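Local coordinates for protein kinectin 1 (Kinesin receptor) (Legionella pneumophila, PDB 4MU6) that is of unknown function but is a Legionella pneumophila effector whose N-terminal coiled-coil domain, the part described here, is an elongated and largely helical structure, at residues A[31-36]-A[287-292]; A[269-272]-A[277-280]. All coordinates share one frame; numbering follows the deposited sequence.

Interaction 1 of 2, residues A[31-36]-A[287-292]; sequences GLKDLI and KSVIKY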
ATOM      1  N   GLY A  31     -10.379 -51.195 -13.553  1.00 38.53           N
ATOM      2  CA  GLY A  31     -10.116 -49.786 -13.335  1.00 38.68           C
ATOM      3  C   GLY A  31     -10.385 -48.964 -14.587  1.00 41.33           C
ATOM      4  O   GLY A  31     -11.163 -48.003 -14.573  1.00 30.61           O
ATOM      5  N   LEU A  32      -9.740 -49.347 -15.681  1.00 38.41           N
ATOM      6  CA  LEU A  32      -9.842 -48.579 -16.909  1.00 31.73           C
ATOM      7  C   LEU A  32     -11.261 -48.625 -17.474  1.00 32.71           C
ATOM      8  O   LEU A  32     -11.779 -47.604 -17.937  1.00 34.86           O
ATOM      9  CB  LEU A  32      -8.798 -49.047 -17.920  1.00 34.43           C
ATOM     10  CG  LEU A  32      -7.392 -48.582 -17.517  1.00 31.92           C
ATOM     11  CD1 LEU A  32      -6.317 -49.257 -18.347  1.00 28.34           C
ATOM     12  CD2 LEU A  32      -7.286 -47.068 -17.640  1.00 27.89           C
ATOM     13  N   LYS A  33     -11.896 -49.791 -17.381  1.00 28.62           N
ATOM     14  CA  LYS A  33     -13.274 -49.970 -17.828  1.00 34.37           C
ATOM     15  C   LYS A  33     -14.236 -48.969 -17.173  1.00 38.03           C
ATOM     16  O   LYS A  33     -15.069 -48.360 -17.844  1.00 30.32           O
ATOM     17  CB  LYS A  33     -13.738 -51.398 -17.544  1.00 38.97           C
ATOM     18  CG  LYS A  33     -15.027 -51.788 -18.245  1.00 44.49           C
ATOM     19  CD  LYS A  33     -15.779 -52.826 -17.437  1.00 54.14           C
ATOM     20  CE  LYS A  33     -16.098 -52.269 -16.061  1.00 54.31           C
ATOM     21  NZ  LYS A  33     -16.670 -53.281 -15.137  1.00 56.53           N
ATOM     22  N   ASP A  34     -14.126 -48.793 -15.861  1.00 34.53           N
ATOM     23  CA  ASP A  34     -15.015 -47.853 -15.174  1.00 34.65           C
ATOM     24  C   ASP A  34     -14.713 -46.410 -15.567  1.00 34.61           C
ATOM     25  O   ASP A  34     -15.624 -45.593 -15.740  1.00 34.14           O
ATOM     26  CB  ASP A  34     -14.951 -48.036 -13.649  1.00 27.84           C
ATOM     27  CG  ASP A  34     -15.817 -49.192 -13.164  1.00 40.45           C
ATOM     28  OD1 ASP A  34     -16.845 -49.480 -13.819  1.00 55.17           O
ATOM     29  OD2 ASP A  34     -15.470 -49.827 -12.147  1.00 39.50           O
ATOM     30  N   LEU A  35     -13.435 -46.097 -15.732  1.00 30.26           N
ATOM     31  CA  LEU A  35     -13.079 -44.746 -16.129  1.00 32.87           C
ATOM     32  C   LEU A  35     -13.661 -44.429 -17.507  1.00 34.70           C
ATOM     33  O   LEU A  35     -14.200 -43.345 -17.708  1.00 31.61           O
ATOM     34  CB  LEU A  35     -11.562 -44.517 -16.068  1.00 29.91           C
ATOM     35  CG  LEU A  35     -10.949 -44.502 -14.659  1.00 27.95           C
ATOM     36  CD1 LEU A  35      -9.448 -44.468 -14.747  1.00 22.22           C
ATOM     37  CD2 LEU A  35     -11.440 -43.302 -13.835  1.00 23.71           C
ATOM     38  N   ILE A  36     -13.583 -45.374 -18.445  1.00 33.81           N
ATOM     39  CA  ILE A  36     -14.180 -45.168 -19.765  1.00 35.35           C
ATOM     40  C   ILE A  36     -15.693 -44.984 -19.672  1.00 32.42           C
ATOM     41  O   ILE A  36     -16.254 -44.049 -20.232  1.00 30.50           O
ATOM     42  CB  ILE A  36     -13.900 -46.342 -20.697  1.00 31.99           C
ATOM     43  CG1 ILE A  36     -12.398 -46.493 -20.891  1.00 28.95           C
ATOM     44  CG2 ILE A  36     -14.585 -46.113 -22.034  1.00 25.44           C
ATOM     45  CD1 ILE A  36     -11.996 -47.812 -21.507  1.00 31.90           C
ATOM     46  N   LYS A 287     -11.249 -51.855 -25.802  1.00 32.82           N
ATOM     47  CA  LYS A 287     -11.533 -51.272 -27.102  1.00 34.20           C
ATOM     48  C   LYS A 287     -13.016 -51.397 -27.434  1.00 31.47           C
ATOM     49  O   LYS A 287     -13.614 -50.488 -28.010  1.00 32.00           O
ATOM     50  CB  LYS A 287     -10.676 -51.940 -28.172  1.00 31.55           C
ATOM     51  CG  LYS A 287      -9.220 -51.457 -28.177  1.00 36.95           C
ATOM     52  CD  LYS A 287      -8.316 -52.457 -28.925  1.00 43.32           C
ATOM     53  CE  LYS A 287      -7.285 -51.763 -29.818  1.00 45.46           C
ATOM     54  NZ  LYS A 287      -6.495 -50.714 -29.119  1.00 55.52           N
ATOM     55  N   SER A 288     -13.611 -52.516 -27.048  1.00 31.06           N
ATOM     56  CA  SER A 288     -15.051 -52.683 -27.190  1.00 35.83           C
ATOM     57  C   SER A 288     -15.829 -51.590 -26.434  1.00 34.66           C
ATOM     58  O   SER A 288     -16.766 -51.015 -26.969  1.00 29.10           O
ATOM     59  CB  SER A 288     -15.474 -54.075 -26.727  1.00 34.74           C
ATOM     60  OG  SER A 288     -16.886 -54.186 -26.675  1.00 41.67           O
ATOM     61  N   VAL A 289     -15.433 -51.297 -25.200  1.00 35.26           N
ATOM     62  CA  VAL A 289     -16.114 -50.263 -24.429  1.00 34.15           C
ATOM     63  C   VAL A 289     -15.858 -48.882 -25.038  1.00 38.37           C
ATOM     64  O   VAL A 289     -16.768 -48.043 -25.139  1.00 30.83           O
ATOM     65  CB  VAL A 289     -15.707 -50.264 -22.929  1.00 30.35           C
ATOM     66  CG1 VAL A 289     -16.525 -49.227 -22.185  1.00 29.42           C
ATOM     67  CG2 VAL A 289     -15.950 -51.611 -22.328  1.00 29.07           C
ATOM     68  N   ILE A 290     -14.622 -48.666 -25.471  1.00 31.82           N
ATOM     69  CA  ILE A 290     -14.246 -47.406 -26.094  1.00 34.72           C
ATOM     70  C   ILE A 290     -15.054 -47.112 -27.358  1.00 36.08           C
ATOM     71  O   ILE A 290     -15.597 -46.011 -27.524  1.00 36.77           O
ATOM     72  CB  ILE A 290     -12.730 -47.369 -26.356  1.00 36.83           C
ATOM     73  CG1 ILE A 290     -11.991 -47.179 -25.022  1.00 35.22           C
ATOM     74  CG2 ILE A 290     -12.364 -46.257 -27.322  1.00 22.24           C
ATOM     75  CD1 ILE A 290     -10.501 -47.452 -25.088  1.00 28.16           C
ATOM     76  N   LYS A 291     -15.172 -48.103 -28.235  1.00 35.36           N
ATOM     77  CA  LYS A 291     -15.897 -47.897 -29.476  1.00 34.00           C
ATOM     78  C   LYS A 291     -17.381 -47.694 -29.179  1.00 32.57           C
ATOM     79  O   LYS A 291     -18.080 -47.011 -29.929  1.00 34.21           O
ATOM     80  CB  LYS A 291     -15.664 -49.055 -30.463  1.00 32.54           C
ATOM     81  CG  LYS A 291     -16.590 -50.229 -30.303  1.00 30.36           C
ATOM     82  CD  LYS A 291     -16.163 -51.369 -31.250  1.00 34.46           C
ATOM     83  CE  LYS A 291     -14.764 -51.860 -30.883  1.00 36.60           C
ATOM     84  NZ  LYS A 291     -14.217 -52.758 -31.950  1.00 31.92           N
ATOM     85  N   TYR A 292     -17.851 -48.263 -28.071  1.00 28.24           N
ATOM     86  CA  TYR A 292     -19.248 -48.093 -27.678  1.00 34.24           C
ATOM     87  C   TYR A 292     -19.541 -46.630 -27.327  1.00 38.35           C
ATOM     88  O   TYR A 292     -20.563 -46.069 -27.759  1.00 33.89           O
ATOM     89  CB  TYR A 292     -19.592 -49.052 -26.542  1.00 33.13           C
ATOM     90  CG  TYR A 292     -20.848 -48.740 -25.759  1.00 39.64           C
ATOM     91  CD1 TYR A 292     -22.108 -48.944 -26.303  1.00 37.11           C
ATOM     92  CD2 TYR A 292     -20.770 -48.275 -24.448  1.00 40.33           C
ATOM     93  CE1 TYR A 292     -23.267 -48.674 -25.565  1.00 34.90           C
ATOM     94  CE2 TYR A 292     -21.915 -48.003 -23.707  1.00 45.14           C
ATOM     95  CZ  TYR A 292     -23.164 -48.203 -24.266  1.00 47.04           C
ATOM     96  OH  TYR A 292     -24.304 -47.927 -23.518  1.00 44.46           O
TER
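I36 has the largest share of this contact: 71 Å² of its surface is covered by segment 287-292, against 58 Å² of V289 and 33 Å² of I290 covered in return. CG2 of I36 lies 3.7 Å from CG1 of V289, the two side chains crossing at a slant, and is also near CG1 of I290, at 4.1 Å. CD1 of I36 faces I290 alone, 3.6 Å from its CG1 and 3.9 Å from its CD1, those two side chains meeting at about a right angle. The first torsion of I36 (chi1 -61°) sets CG2 anti to the backbone N and the CG1-CD1 arm beside that nitrogen, sending the first mainly to V289 and the second to I290.

V289 is used on both branches as well. Its CG1, anti to the backbone N (chi1 -176°), meets I36, while CG2 approaches CG of K33 at 4.2 Å. That last touch is marginal and involves the aliphatic base of the lysine; the chain bends at chi3 and leads the amino group away from segment 287-292. The chemistry between the segments is therefore entirely apolar, with 190 Å² buried in all.

The helical segments run almost exactly parallel, their N-to-C directions 3° apart and their axes 9.9 Å from each other at closest approach. I36 and I290 have the nearest CA atoms, at 6.7 Å. L286 and I293 of helix 280-294 also touch I36. L267 of helix 227-273 packs on both I36 and I290, L271 touches I290, and Y260 OH is hydrogen-bonded to I36 O; helix 29-38 is thus packed against helices 227-273 and 280-294, the last two of the modelled chain.

Interaction 2 of 2, residues A[269-272]-A[277-280]; sequences KYLN and TLSS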
ATOM      1  N   LYS A 269      -3.919 -44.711 -27.462  1.00 44.50           N
ATOM      2  CA  LYS A 269      -2.480 -44.780 -27.738  1.00 40.01           C
ATOM      3  C   LYS A 269      -1.777 -45.727 -26.783  1.00 45.54           C
ATOM      4  O   LYS A 269      -1.007 -46.582 -27.204  1.00 56.55           O
ATOM      5  CB  LYS A 269      -1.837 -43.395 -27.680  1.00 44.75           C
ATOM      6  CG  LYS A 269      -2.337 -42.448 -28.757  1.00 45.84           C
ATOM      7  CD  LYS A 269      -2.122 -40.990 -28.394  1.00 51.31           C
ATOM      8  CE  LYS A 269      -0.662 -40.570 -28.510  1.00 63.93           C
ATOM      9  NZ  LYS A 269      -0.433 -39.143 -28.087  1.00 64.91           N
ATOM     10  N   TYR A 270      -2.045 -45.560 -25.494  1.00 43.49           N
ATOM     11  CA  TYR A 270      -1.535 -46.440 -24.451  1.00 44.56           C
ATOM     12  C   TYR A 270      -1.866 -47.905 -24.735  1.00 43.56           C
ATOM     13  O   TYR A 270      -1.045 -48.799 -24.495  1.00 38.61           O
ATOM     14  CB  TYR A 270      -2.161 -46.018 -23.132  1.00 39.92           C
ATOM     15  CG  TYR A 270      -1.903 -46.895 -21.942  1.00 38.07           C
ATOM     16  CD1 TYR A 270      -0.795 -46.681 -21.129  1.00 44.54           C
ATOM     17  CD2 TYR A 270      -2.800 -47.899 -21.579  1.00 36.46           C
ATOM     18  CE1 TYR A 270      -0.567 -47.460 -20.008  1.00 43.55           C
ATOM     19  CE2 TYR A 270      -2.580 -48.684 -20.454  1.00 33.20           C
ATOM     20  CZ  TYR A 270      -1.459 -48.452 -19.671  1.00 40.14           C
ATOM     21  OH  TYR A 270      -1.217 -49.208 -18.544  1.00 37.69           O
ATOM     22  N   LEU A 271      -3.070 -48.146 -25.242  1.00 40.23           N
ATOM     23  CA  LEU A 271      -3.518 -49.505 -25.522  1.00 43.92           C
ATOM     24  C   LEU A 271      -2.866 -50.099 -26.773  1.00 55.54           C
ATOM     25  O   LEU A 271      -3.013 -51.293 -27.054  1.00 60.55           O
ATOM     26  CB  LEU A 271      -5.044 -49.554 -25.645  1.00 39.87           C
ATOM     27  CG  LEU A 271      -5.845 -49.351 -24.351  1.00 39.02           C
ATOM     28  CD1 LEU A 271      -7.318 -49.566 -24.636  1.00 40.58           C
ATOM     29  CD2 LEU A 271      -5.368 -50.301 -23.251  1.00 37.86           C
ATOM     30  N   ASN A 272      -2.140 -49.272 -27.516  1.00 46.31           N
ATOM     31  CA  ASN A 272      -1.512 -49.723 -28.748  1.00 48.77           C
ATOM     32  C   ASN A 272       0.000 -49.803 -28.585  1.00 53.39           C
ATOM     33  O   ASN A 272       0.679 -50.471 -29.356  1.00 60.12           O
ATOM     34  CB  ASN A 272      -1.849 -48.773 -29.904  1.00 52.36           C
ATOM     35  CG  ASN A 272      -3.304 -48.855 -30.353  1.00 45.77           C
ATOM     36  OD1 ASN A 272      -3.936 -49.918 -30.341  1.00 45.41           O
ATOM     37  ND2 ASN A 272      -3.830 -47.726 -30.787  1.00 49.53           N
ATOM     38  N   THR A 277       0.379 -53.912 -18.729  1.00 46.66           N
ATOM     39  CA  THR A 277       0.365 -55.292 -18.250  1.00 45.70           C
ATOM     40  C   THR A 277      -0.961 -55.987 -18.569  1.00 48.21           C
ATOM     41  O   THR A 277      -1.321 -57.011 -17.969  1.00 41.75           O
ATOM     42  CB  THR A 277       0.650 -55.353 -16.731  1.00 46.87           C
ATOM     43  OG1 THR A 277      -0.088 -54.321 -16.062  1.00 44.87           O
ATOM     44  CG2 THR A 277       2.127 -55.135 -16.464  1.00 51.04           C
ATOM     45  N   LEU A 278      -1.686 -55.433 -19.531  1.00 44.11           N
ATOM     46  CA  LEU A 278      -2.980 -55.979 -19.885  1.00 41.74           C
ATOM     47  C   LEU A 278      -2.814 -57.118 -20.887  1.00 44.89           C
ATOM     48  O   LEU A 278      -1.957 -57.059 -21.769  1.00 45.31           O
ATOM     49  CB  LEU A 278      -3.875 -54.880 -20.456  1.00 42.84           C
ATOM     50  CG  LEU A 278      -4.179 -53.698 -19.529  1.00 40.81           C
ATOM     51  CD1 LEU A 278      -4.614 -52.495 -20.340  1.00 37.59           C
ATOM     52  CD2 LEU A 278      -5.247 -54.058 -18.501  1.00 35.56           C
ATOM     53  N   SER A 279      -3.629 -58.159 -20.744  1.00 38.35           N
ATOM     54  CA  SER A 279      -3.624 -59.251 -21.706  1.00 40.90           C
ATOM     55  C   SER A 279      -4.276 -58.812 -23.017  1.00 41.70           C
ATOM     56  O   SER A 279      -5.029 -57.830 -23.057  1.00 39.37           O
ATOM     57  CB  SER A 279      -4.390 -60.446 -21.156  1.00 46.21           C
ATOM     58  OG  SER A 279      -5.787 -60.234 -21.286  1.00 43.31           O
ATOM     59  N   SER A 280      -3.991 -59.555 -24.081  1.00 32.81           N
ATOM     60  CA  SER A 280      -4.558 -59.281 -25.393  1.00 34.40           C
ATOM     61  C   SER A 280      -6.083 -59.219 -25.336  1.00 35.63           C
ATOM     62  O   SER A 280      -6.696 -58.341 -25.943  1.00 37.65           O
ATOM     63  CB  SER A 280      -4.092 -60.343 -26.390  1.00 36.08           C
ATOM     64  OG  SER A 280      -4.943 -60.396 -27.516  1.00 53.76           O
TER
HETATM   65  O   HOH W   1      -1.579 -52.038 -17.436  1.00 35.46           O
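The apolar part of the contact centres on one methyl group, CD1 of L278. It lies 3.7 Å from CD2 of L271, and the two leucine side chains cross at a slant. The same CD1 comes to the Y270 ring at its edge, near the ring plane, 4.3 Å from CE2. The CA-CB bond of L278 is directed toward segment 269-272, whereas the ends of Y270 and L271 bring those side chains closer to it; 91 Å² is buried in total.

The segments flank a short loop linking two consecutive helices, 227-273 and 280-294. At its far end S279 is the N-cap of the second helix and forms a capping box with E282: S279 OG caps a backbone N of the first turn, and E282 OE1 accepts from S279 N. L286 of that helix touches both L271 and L278.

Polar linkage runs through a water. It donates to Y270 OH at 3.1 Å and accepts from T277 N at 3.0 Å, bridging a side chain on the helix to the backbone of the loop. Y270 OH is also hydrogen-bonded to D24 O, and T277 OG1 to E25 O, tying both segments to the chain just before helix 29-38.

How the interactions relate
Interaction 1 is the larger, burying 190 Å² against 91 Å², and joins elements far apart in sequence; interaction 2 closes a short turn nested within the chain loop that interaction 1 spans. Interaction 1 is only partly buried, with K33 and V289 partly exposed, while interaction 2 is a buried contact in which L278 is partly exposed. Both are apolar at heart, but only interaction 2 adds a bridging water, at the loop end. Helix 280-294 is common ground, since its N-cap belongs to segment 277-280. Their centres lie 12 Å apart and they touch directly: I290 CD1 packs on L271 CD1 at 3.8 Å, and K287 NZ probably hydrogen-bonds N272 OD1 at 2.9 Å.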